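Local coordinates for protein dihydrodipicolinate synthase (Bacillus anthracis, PDB 1XKY) that probably catalyses the condensation of pyruvate with aspartate semialdehyde, an early step of lysine biosynthesis in bacteria, at residues F13-F24 against T47-E58; N29-K37 against E66-V77. All coordinates share one frame; numbering follows the deposited sequence.

Contact 1 of 2, residues F13-F24 against T47-E58; sequences FGTIATAMVTPF and TTAIVVGGTTGE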
loop_
_atom_site.group_PDB
_atom_site.type_symbol
_atom_site.label_atom_id
_atom_site.label_comp_id
_atom_site.label_asym_id
_atom_site.label_seq_id
_atom_site.Cartn_x
_atom_site.Cartn_y
_atom_site.Cartn_z
ATOM N N PHE A 13 19.381 1.913 28.333
ATOM C CA PHE A 13 19.998 2.298 27.063
ATOM C C PHE A 13 19.994 3.810 26.835
ATOM O O PHE A 13 20.566 4.275 25.859
ATOM C CB PHE A 13 19.308 1.600 25.890
ATOM C CG PHE A 13 19.311 0.110 25.991
ATOM C CD1 PHE A 13 20.505 -0.585 26.133
ATOM C CD2 PHE A 13 18.128 -0.606 25.933
ATOM C CE1 PHE A 13 20.516 -1.966 26.221
ATOM C CE2 PHE A 13 18.134 -1.993 26.023
ATOM C CZ PHE A 13 19.325 -2.671 26.162
ATOM N N GLY A 14 19.348 4.560 27.725
ATOM C CA GLY A 14 19.246 6.015 27.592
ATOM C C GLY A 14 18.276 6.465 26.510
ATOM O O GLY A 14 17.395 5.700 26.085
ATOM N N THR A 15 18.440 7.707 26.057
ATOM C CA THR A 15 17.511 8.321 25.102
ATOM C C THR A 15 17.973 8.246 23.648
ATOM O O THR A 15 17.149 8.335 22.745
ATOM C CB THR A 15 17.256 9.809 25.442
ATOM O OG1 THR A 15 18.511 10.461 25.695
ATOM C CG2 THR A 15 16.364 9.936 26.660
ATOM N N ILE A 16 19.278 8.124 23.414
ATOM C CA ILE A 16 19.813 8.026 22.047
ATOM C C ILE A 16 20.770 6.843 21.874
ATOM O O ILE A 16 21.987 6.985 22.011
ATOM C CB ILE A 16 20.540 9.312 21.604
ATOM C CG1 ILE A 16 19.656 10.549 21.845
ATOM C CG2 ILE A 16 20.929 9.206 20.115
ATOM C CD1 ILE A 16 20.309 11.867 21.515
ATOM N N ALA A 17 20.212 5.675 21.571
ATOM C CA ALA A 17 21.021 4.557 21.095
ATOM C C ALA A 17 21.360 4.821 19.636
ATOM O O ALA A 17 20.562 5.402 18.900
ATOM C CB ALA A 17 20.285 3.233 21.258
ATOM N N THR A 18 22.561 4.438 19.223
ATOM C CA THR A 18 22.994 4.684 17.869
ATOM C C THR A 18 23.247 3.370 17.160
ATOM O O THR A 18 23.968 2.497 17.678
ATOM C CB THR A 18 24.243 5.591 17.817
ATOM O OG1 THR A 18 23.906 6.877 18.347
ATOM C CG2 THR A 18 24.744 5.753 16.391
ATOM N N ALA A 19 22.607 3.245 15.993
ATOM C CA ALA A 19 22.782 2.127 15.073
ATOM C C ALA A 19 24.049 2.355 14.269
ATOM O O ALA A 19 24.015 2.899 13.164
ATOM C CB ALA A 19 21.575 2.006 14.142
ATOM N N MET A 20 25.167 1.918 14.831
ATOM C CA MET A 20 26.479 2.306 14.337
ATOM C C MET A 20 26.844 1.647 13.015
ATOM O O MET A 20 26.686 0.441 12.847
ATOM C CB MET A 20 27.547 1.960 15.374
ATOM C CG MET A 20 28.850 2.656 15.147
ATOM S SD MET A 20 30.090 2.164 16.346
ATOM C CE MET A 20 30.352 0.455 15.911
ATOM N N VAL A 21 27.363 2.449 12.090
ATOM C CA VAL A 21 27.967 1.934 10.869
ATOM C C VAL A 21 29.221 1.111 11.184
ATOM O O VAL A 21 29.844 1.264 12.237
ATOM C CB VAL A 21 28.312 3.074 9.846
ATOM C CG1 VAL A 21 27.061 3.838 9.465
ATOM C CG2 VAL A 21 29.393 4.027 10.397
ATOM N N THR A 22 29.576 0.221 10.267
ATOM C CA THR A 22 30.804 -0.562 10.388
ATOM C C THR A 22 31.856 0.006 9.427
ATOM O O THR A 22 31.735 -0.164 8.202
ATOM C CB THR A 22 30.556 -2.051 10.085
ATOM O OG1 THR A 22 29.533 -2.558 10.952
ATOM C CG2 THR A 22 31.833 -2.862 10.294
ATOM N N PRO A 23 32.863 0.723 9.964
ATOM C CA PRO A 23 33.921 1.243 9.095
ATOM C C PRO A 23 34.686 0.154 8.338
ATOM O O PRO A 23 35.061 -0.866 8.929
ATOM C CB PRO A 23 34.855 1.982 10.070
ATOM C CG PRO A 23 34.007 2.301 11.243
ATOM C CD PRO A 23 33.045 1.160 11.363
ATOM N N PHE A 24 34.899 0.381 7.043
ATOM C CA PHE A 24 35.712 -0.505 6.211
ATOM C C PHE A 24 36.939 0.225 5.680
ATOM O O PHE A 24 36.912 1.443 5.424
ATOM C CB PHE A 24 34.917 -1.067 5.020
ATOM C CG PHE A 24 33.719 -1.908 5.403
ATOM C CD1 PHE A 24 32.491 -1.713 4.776
ATOM C CD2 PHE A 24 33.814 -2.896 6.376
ATOM C CE1 PHE A 24 31.375 -2.484 5.117
ATOM C CE2 PHE A 24 32.699 -3.679 6.716
ATOM C CZ PHE A 24 31.488 -3.469 6.085
ATOM N N THR A 47 25.524 9.991 22.135
ATOM C CA THR A 47 25.124 8.571 22.056
ATOM C C THR A 47 25.148 7.924 23.443
ATOM O O THR A 47 26.155 8.010 24.155
ATOM C CB THR A 47 26.018 7.775 21.063
ATOM O OG1 THR A 47 25.740 8.197 19.720
ATOM C CG2 THR A 47 25.778 6.263 21.161
ATOM N N THR A 48 24.035 7.286 23.825
ATOM C CA THR A 48 23.883 6.687 25.162
ATOM C C THR A 48 23.944 5.152 25.167
ATOM O O THR A 48 23.943 4.531 26.228
ATOM C CB THR A 48 22.561 7.138 25.847
ATOM O OG1 THR A 48 21.420 6.672 25.108
ATOM C CG2 THR A 48 22.499 8.637 25.953
ATOM N N ALA A 49 23.972 4.556 23.980
ATOM C CA ALA A 49 24.086 3.111 23.809
ATOM C C ALA A 49 24.499 2.863 22.372
ATOM O O ALA A 49 24.112 3.620 21.479
ATOM C CB ALA A 49 22.761 2.404 24.116
ATOM N N ILE A 50 25.289 1.823 22.140
ATOM C CA ILE A 50 25.715 1.508 20.784
ATOM C C ILE A 50 25.173 0.160 20.327
ATOM O O ILE A 50 25.406 -0.858 20.975
ATOM C CB ILE A 50 27.247 1.531 20.647
ATOM C CG1 ILE A 50 27.762 2.956 20.856
ATOM C CG2 ILE A 50 27.675 1.002 19.263
ATOM C CD1 ILE A 50 29.260 3.069 20.886
ATOM N N VAL A 51 24.454 0.174 19.203
ATOM C CA VAL A 51 24.052 -1.059 18.528
ATOM C C VAL A 51 25.133 -1.420 17.505
ATOM O O VAL A 51 25.417 -0.649 16.584
ATOM C CB VAL A 51 22.672 -0.947 17.831
ATOM C CG1 VAL A 51 22.238 -2.310 17.321
ATOM C CG2 VAL A 51 21.634 -0.385 18.781
ATOM N N VAL A 52 25.741 -2.588 17.692
ATOM C CA VAL A 52 26.851 -3.030 16.862
ATOM C C VAL A 52 26.412 -4.126 15.907
ATOM O O VAL A 52 25.786 -5.120 16.315
ATOM C CB VAL A 52 28.002 -3.608 17.708
ATOM C CG1 VAL A 52 29.185 -3.984 16.815
ATOM C CG2 VAL A 52 28.429 -2.622 18.772
ATOM N N GLY A 53 26.783 -3.948 14.641
ATOM C CA GLY A 53 26.551 -4.944 13.602
ATOM C C GLY A 53 25.086 -5.152 13.273
ATOM O O GLY A 53 24.675 -6.266 12.946
ATOM N N GLY A 54 24.291 -4.090 13.372
ATOM C CA GLY A 54 22.899 -4.143 12.940
ATOM C C GLY A 54 22.787 -3.875 11.449
ATOM O O GLY A 54 23.783 -3.906 10.731
ATOM N N THR A 55 21.571 -3.589 10.988
ATOM C CA THR A 55 21.311 -3.276 9.578
ATOM C C THR A 55 22.174 -2.110 9.064
ATOM O O THR A 55 22.786 -2.184 7.997
ATOM C CB THR A 55 19.842 -2.881 9.386
ATOM O OG1 THR A 55 19.011 -3.709 10.220
ATOM C CG2 THR A 55 19.434 -3.006 7.909
ATOM N N THR A 56 22.216 -1.039 9.847
ATOM C CA THR A 56 23.024 0.126 9.529
ATOM C C THR A 56 24.517 -0.214 9.565
ATOM O O THR A 56 25.307 0.440 8.899
ATOM C CB THR A 56 22.708 1.288 10.496
ATOM O OG1 THR A 56 21.299 1.527 10.479
ATOM C CG2 THR A 56 23.445 2.562 10.107
ATOM N N GLY A 57 24.882 -1.238 10.339
ATOM C CA GLY A 57 26.246 -1.775 10.368
ATOM C C GLY A 57 26.522 -2.848 9.326
ATOM O O GLY A 57 27.547 -3.540 9.389
ATOM N N GLU A 58 25.603 -2.993 8.372
ATOM C CA GLU A 58 25.765 -3.902 7.241
ATOM C C GLU A 58 25.875 -5.371 7.643
ATOM O O GLU A 58 26.593 -6.148 7.011
ATOM C CB GLU A 58 26.941 -3.457 6.358
ATOM C CG GLU A 58 26.618 -2.202 5.563
ATOM C CD GLU A 58 27.825 -1.621 4.846
ATOM O OE1 GLU A 58 28.435 -0.667 5.394
ATOM O OE2 GLU A 58 28.150 -2.113 3.737
HETATM O O HOH W 1 28.262 -1.779 13.313
HETATM O O HOH W 2 24.871 -1.207 13.985
HETATM O O HOH W 3 27.935 -0.035 8.004
#
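T18 lays its side chain at about a right angle across that of T47, and T18 OG1 and T47 OG1 lie 2.6 Å apart. Either hydroxyl could be the donor of this hydrogen bond, and T18 OG1 has a further partner in S218. A third threonine, T48, turns to the backbone instead. It holds OG1 in the crowded position between its own backbone N and carbonyl carbon (chi1 64°), which turns the hydroxyl to the bend at G14: T48 OG1 donates to a lone pair of F13 O at 2.7 Å and accepts from I16 N at 3.1 Å. From there the main chains run together, V51 N giving a 2.8 Å bond to T18 O and M20 N one of 3.1 Å to V51 O. These are the first two strands of the TIM barrel, 16-19 and 49-52, parallel neighbours within one beta-alpha-beta unit and inclined by 22°. A19 and V51 share one face of the sheet, while T18 and I50 occupy the other, where the CG2 branch of I50 meets M20 SD.

Past the strands direct strand pairing gives way to water-mediated bonds, though V21 and G57 still approach to 4.1 Å, CA to CA. One water joins M20 O, V51 O and G54 N; another joins M20 O, T22 OG1 and G53 N. T22 also donates its hydroxyl directly to G57 O, with T22 OG1 and G57 O 2.7 Å apart. The segment G54-E58 carries the GTTGE signature of the family, whose threonines serve the active site in relatives; the hydrogen bond of T55 to Y118 of a second subunit is consistent with that role. At the far end, the carboxylate of E58, salt-bridged to K264, meets F24 CE1 with its plane 75° from the ring.

Contact 2 of 2, residues N29-K37 against E66-V77; sequences NIDFAKTTK and EKVALYRHVVSV
F32 turns the edge of its ring toward the face of H73, a T-shaped pair with centroids 5.3 Å apart and planes at 75°. The approach is made by F32 CD2, which lies 3.6 Å from H73 CG, and F32 CB adds a CH-pi contact over the same imidazole face. V77 CG2 lies against the opposite face, toward its rim, so the imidazole has a neighbour on both faces. Its edge is engaged as well. T36, crossing H73 at about a right angle, places OG1 2.8 Å from H73 NE2 in a hydrogen bond that either group could donate, which helps to hold the rotation of the imidazole, while T35 CG2 sits in the ring plane beside CD2.

The helices meeting here, 32-44 and 64-78, are the first two of the helical layer around the eight-stranded barrel of the TIM fold; their short segments pass 10.1 Å apart at an angle of -42°. D31 is the N-cap of the first, its OD1 accepting from K34 N. Just before it, I30 places CG2 over the centre of the F32 ring, on the face. The extended CG1 branch of I30 (chi2 175°) brings CD1 within 3.6 Å of E66 O, with L70 CB also in contact. A water links I30 N to E66 OE2, which is also salt-bridged to R278, while E66 OE1 accepts from the backbone N of T63.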
loop_
_atom_site.group_PDB
_atom_site.type_symbol
_atom_site.label_atom_id
_atom_site.label_comp_id
_atom_site.label_asym_id
_atom_site.label_seq_id
_atom_site.Cartn_x
_atom_site.Cartn_y
_atom_site.Cartn_z
ATOM N N ASN A 29 37.608 -4.471 4.102
ATOM C CA ASN A 29 37.687 -5.195 5.369
ATOM C C ASN A 29 37.393 -4.248 6.518
ATOM O O ASN A 29 37.550 -3.037 6.378
ATOM C CB ASN A 29 39.070 -5.831 5.555
ATOM C CG ASN A 29 39.384 -6.867 4.492
ATOM O OD1 ASN A 29 40.438 -6.818 3.858
ATOM N ND2 ASN A 29 38.464 -7.800 4.282
ATOM N N ILE A 30 36.976 -4.805 7.652
ATOM C CA ILE A 30 36.713 -3.998 8.842
ATOM C C ILE A 30 37.956 -3.188 9.236
ATOM O O ILE A 30 39.046 -3.746 9.384
ATOM C CB ILE A 30 36.253 -4.859 10.050
ATOM C CG1 ILE A 30 34.894 -5.512 9.753
ATOM C CG2 ILE A 30 36.176 -3.993 11.319
ATOM C CD1 ILE A 30 34.399 -6.480 10.825
ATOM N N ASP A 31 37.778 -1.880 9.406
ATOM C CA ASP A 31 38.851 -1.009 9.870
ATOM C C ASP A 31 38.679 -0.749 11.360
ATOM O O ASP A 31 37.841 0.059 11.772
ATOM C CB ASP A 31 38.858 0.302 9.091
ATOM C CG ASP A 31 40.150 1.072 9.274
ATOM O OD1 ASP A 31 40.571 1.283 10.432
ATOM O OD2 ASP A 31 40.735 1.459 8.249
ATOM N N PHE A 32 39.474 -1.447 12.166
ATOM C CA PHE A 32 39.319 -1.391 13.618
ATOM C C PHE A 32 39.746 -0.043 14.210
ATOM O O PHE A 32 39.098 0.455 15.130
ATOM C CB PHE A 32 40.035 -2.574 14.277
ATOM C CG PHE A 32 39.398 -3.895 13.949
ATOM C CD1 PHE A 32 39.842 -4.651 12.875
ATOM C CD2 PHE A 32 38.316 -4.350 14.678
ATOM C CE1 PHE A 32 39.236 -5.868 12.560
ATOM C CE2 PHE A 32 37.710 -5.559 14.371
ATOM C CZ PHE A 32 38.169 -6.317 13.310
ATOM N N ALA A 33 40.795 0.565 13.653
ATOM C CA ALA A 33 41.228 1.893 14.095
ATOM C C ALA A 33 40.160 2.960 13.830
ATOM O O ALA A 33 39.923 3.821 14.677
ATOM C CB ALA A 33 42.546 2.286 13.423
ATOM N N LYS A 34 39.521 2.909 12.663
ATOM C CA LYS A 34 38.403 3.819 12.362
ATOM C C LYS A 34 37.203 3.546 13.275
ATOM O O LYS A 34 36.498 4.472 13.675
ATOM C CB LYS A 34 37.983 3.717 10.888
ATOM C CG LYS A 34 38.988 4.327 9.925
ATOM C CD LYS A 34 38.598 4.149 8.454
ATOM C CE LYS A 34 39.413 5.110 7.564
ATOM N NZ LYS A 34 38.871 5.210 6.167
ATOM N N THR A 35 36.976 2.276 13.602
ATOM C CA THR A 35 35.918 1.912 14.543
ATOM C C THR A 35 36.178 2.546 15.915
ATOM O O THR A 35 35.272 3.118 16.513
ATOM C CB THR A 35 35.764 0.381 14.671
ATOM O OG1 THR A 35 35.508 -0.190 13.379
ATOM C CG2 THR A 35 34.622 0.022 15.606
ATOM N N THR A 36 37.417 2.471 16.390
ATOM C CA THR A 36 37.792 3.105 17.659
ATOM C C THR A 36 37.488 4.603 17.611
ATOM O O THR A 36 36.836 5.139 18.511
ATOM C CB THR A 36 39.275 2.860 17.995
ATOM O OG1 THR A 36 39.520 1.451 18.049
ATOM C CG2 THR A 36 39.663 3.495 19.337
ATOM N N LYS A 37 37.913 5.267 16.541
ATOM C CA LYS A 37 37.641 6.694 16.381
ATOM C C LYS A 37 36.138 6.980 16.407
ATOM O O LYS A 37 35.685 7.909 17.089
ATOM C CB LYS A 37 38.254 7.224 15.083
ATOM C CG LYS A 37 38.268 8.743 14.994
ATOM C CD LYS A 37 38.606 9.243 13.583
ATOM C CE LYS A 37 40.093 9.181 13.260
ATOM N NZ LYS A 37 40.504 7.882 12.649
ATOM N N GLU A 66 33.482 -12.064 11.363
ATOM C CA GLU A 66 33.597 -10.598 11.346
ATOM C C GLU A 66 32.731 -9.931 12.416
ATOM O O GLU A 66 33.186 -9.025 13.129
ATOM C CB GLU A 66 33.238 -10.058 9.957
ATOM C CG GLU A 66 34.350 -10.254 8.942
ATOM C CD GLU A 66 33.984 -9.806 7.542
ATOM O OE1 GLU A 66 32.834 -10.028 7.104
ATOM O OE2 GLU A 66 34.872 -9.248 6.870
ATOM N N LYS A 67 31.489 -10.397 12.530
ATOM C CA LYS A 67 30.566 -9.882 13.526
ATOM C C LYS A 67 31.159 -10.010 14.928
ATOM O O LYS A 67 31.220 -9.033 15.653
ATOM C CB LYS A 67 29.211 -10.591 13.436
ATOM C CG LYS A 67 28.420 -10.237 12.190
ATOM C CD LYS A 67 27.142 -11.055 12.100
ATOM C CE LYS A 67 26.371 -10.710 10.854
ATOM N NZ LYS A 67 25.275 -11.658 10.588
ATOM N N VAL A 68 31.617 -11.210 15.279
ATOM C CA VAL A 68 32.149 -11.493 16.618
ATOM C C VAL A 68 33.416 -10.674 16.908
ATOM O O VAL A 68 33.567 -10.149 18.003
ATOM C CB VAL A 68 32.429 -13.019 16.823
ATOM C CG1 VAL A 68 33.137 -13.276 18.170
ATOM C CG2 VAL A 68 31.129 -13.832 16.723
ATOM N N ALA A 69 34.311 -10.558 15.930
ATOM C CA ALA A 69 35.490 -9.691 16.068
ATOM C C ALA A 69 35.086 -8.227 16.297
ATOM O O ALA A 69 35.668 -7.527 17.138
ATOM C CB ALA A 69 36.381 -9.806 14.842
ATOM N N LEU A 70 34.087 -7.781 15.538
ATOM C CA LEU A 70 33.552 -6.432 15.662
ATOM C C LEU A 70 32.927 -6.189 17.034
ATOM O O LEU A 70 33.174 -5.141 17.646
ATOM C CB LEU A 70 32.523 -6.153 14.550
ATOM C CG LEU A 70 31.944 -4.734 14.488
ATOM C CD1 LEU A 70 33.034 -3.708 14.221
ATOM C CD2 LEU A 70 30.847 -4.650 13.421
ATOM N N TYR A 71 32.118 -7.140 17.512
ATOM C CA TYR A 71 31.523 -7.031 18.849
ATOM C C TYR A 71 32.626 -6.900 19.900
ATOM O O TYR A 71 32.567 -6.032 20.780
ATOM C CB TYR A 71 30.670 -8.254 19.228
ATOM C CG TYR A 71 29.536 -8.629 18.296
ATOM C CD1 TYR A 71 28.879 -7.677 17.504
ATOM C CD2 TYR A 71 29.094 -9.949 18.233
ATOM C CE1 TYR A 71 27.837 -8.054 16.647
ATOM C CE2 TYR A 71 28.052 -10.328 17.396
ATOM C CZ TYR A 71 27.426 -9.385 16.605
ATOM O OH TYR A 71 26.396 -9.791 15.769
ATOM N N ARG A 72 33.618 -7.785 19.801
ATOM C CA ARG A 72 34.701 -7.850 20.775
ATOM C C ARG A 72 35.481 -6.535 20.825
ATOM O O ARG A 72 35.779 -6.031 21.901
ATOM C CB ARG A 72 35.632 -9.019 20.446
ATOM C CG ARG A 72 36.755 -9.219 21.430
ATOM C CD ARG A 72 37.784 -10.211 20.907
ATOM N NE ARG A 72 37.286 -11.587 20.935
ATOM C CZ ARG A 72 36.968 -12.323 19.872
ATOM N NH1 ARG A 72 37.086 -11.847 18.631
ATOM N NH2 ARG A 72 36.528 -13.566 20.052
ATOM N N HIS A 73 35.789 -5.978 19.661
ATOM C CA HIS A 73 36.517 -4.717 19.603
ATOM C C HIS A 73 35.718 -3.553 20.193
ATOM O O HIS A 73 36.251 -2.736 20.947
ATOM C CB HIS A 73 36.895 -4.384 18.168
ATOM C CG HIS A 73 37.665 -3.108 18.042
ATOM N ND1 HIS A 73 38.979 -2.999 18.439
ATOM C CD2 HIS A 73 37.304 -1.883 17.592
ATOM C CE1 HIS A 73 39.402 -1.767 18.217
ATOM N NE2 HIS A 73 38.403 -1.067 17.708
ATOM N N VAL A 74 34.436 -3.485 19.847
ATOM C CA VAL A 74 33.580 -2.420 20.336
ATOM C C VAL A 74 33.402 -2.526 21.856
ATOM O O VAL A 74 33.427 -1.513 22.554
ATOM C CB VAL A 74 32.207 -2.404 19.603
ATOM C CG1 VAL A 74 31.284 -1.365 20.213
ATOM C CG2 VAL A 74 32.404 -2.145 18.102
ATOM N N VAL A 75 33.245 -3.741 22.369
ATOM C CA VAL A 75 33.206 -3.953 23.816
ATOM C C VAL A 75 34.481 -3.407 24.479
ATOM O O VAL A 75 34.415 -2.728 25.506
ATOM C CB VAL A 75 32.998 -5.465 24.155
ATOM C CG1 VAL A 75 33.388 -5.785 25.605
ATOM C CG2 VAL A 75 31.557 -5.868 23.880
ATOM N N SER A 76 35.630 -3.700 23.873
ATOM C CA SER A 76 36.929 -3.229 24.370
ATOM C C SER A 76 37.027 -1.701 24.394
ATOM O O SER A 76 37.402 -1.120 25.405
ATOM C CB SER A 76 38.065 -3.806 23.513
ATOM O OG SER A 76 39.321 -3.277 23.916
ATOM N N VAL A 77 36.703 -1.059 23.276
ATOM C CA VAL A 77 36.818 0.393 23.164
ATOM C C VAL A 77 35.817 1.085 24.087
ATOM O O VAL A 77 36.174 2.029 24.799
ATOM C CB VAL A 77 36.645 0.880 21.700
ATOM C CG1 VAL A 77 36.668 2.409 21.620
ATOM C CG2 VAL A 77 37.742 0.307 20.827
HETATM O O HOH W 4 37.056 -7.738 7.666
#

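How the contacts relate
Contacts 1 and 2 lie about 12 Å apart, centre to centre, as inner and outer layers of the same sector of the barrel. Their segments alternate along the chain: strand 16-19, helix 32-44, strand 49-52, helix 64-78. Contact 1 pairs the two strands, about 5 Å from the centre of the chain, and contact 2 pairs the two helices, about 17 Å from it. Direct touches join the layers: V52 CG2 packs against V74 CG1 at 3.4 Å, T22 meets L70, and P23 O probably accepts a hydrogen bond from D31 N. Together they illustrate how successive beta-alpha units assemble a TIM barrel, strand beside strand and helix beside helix.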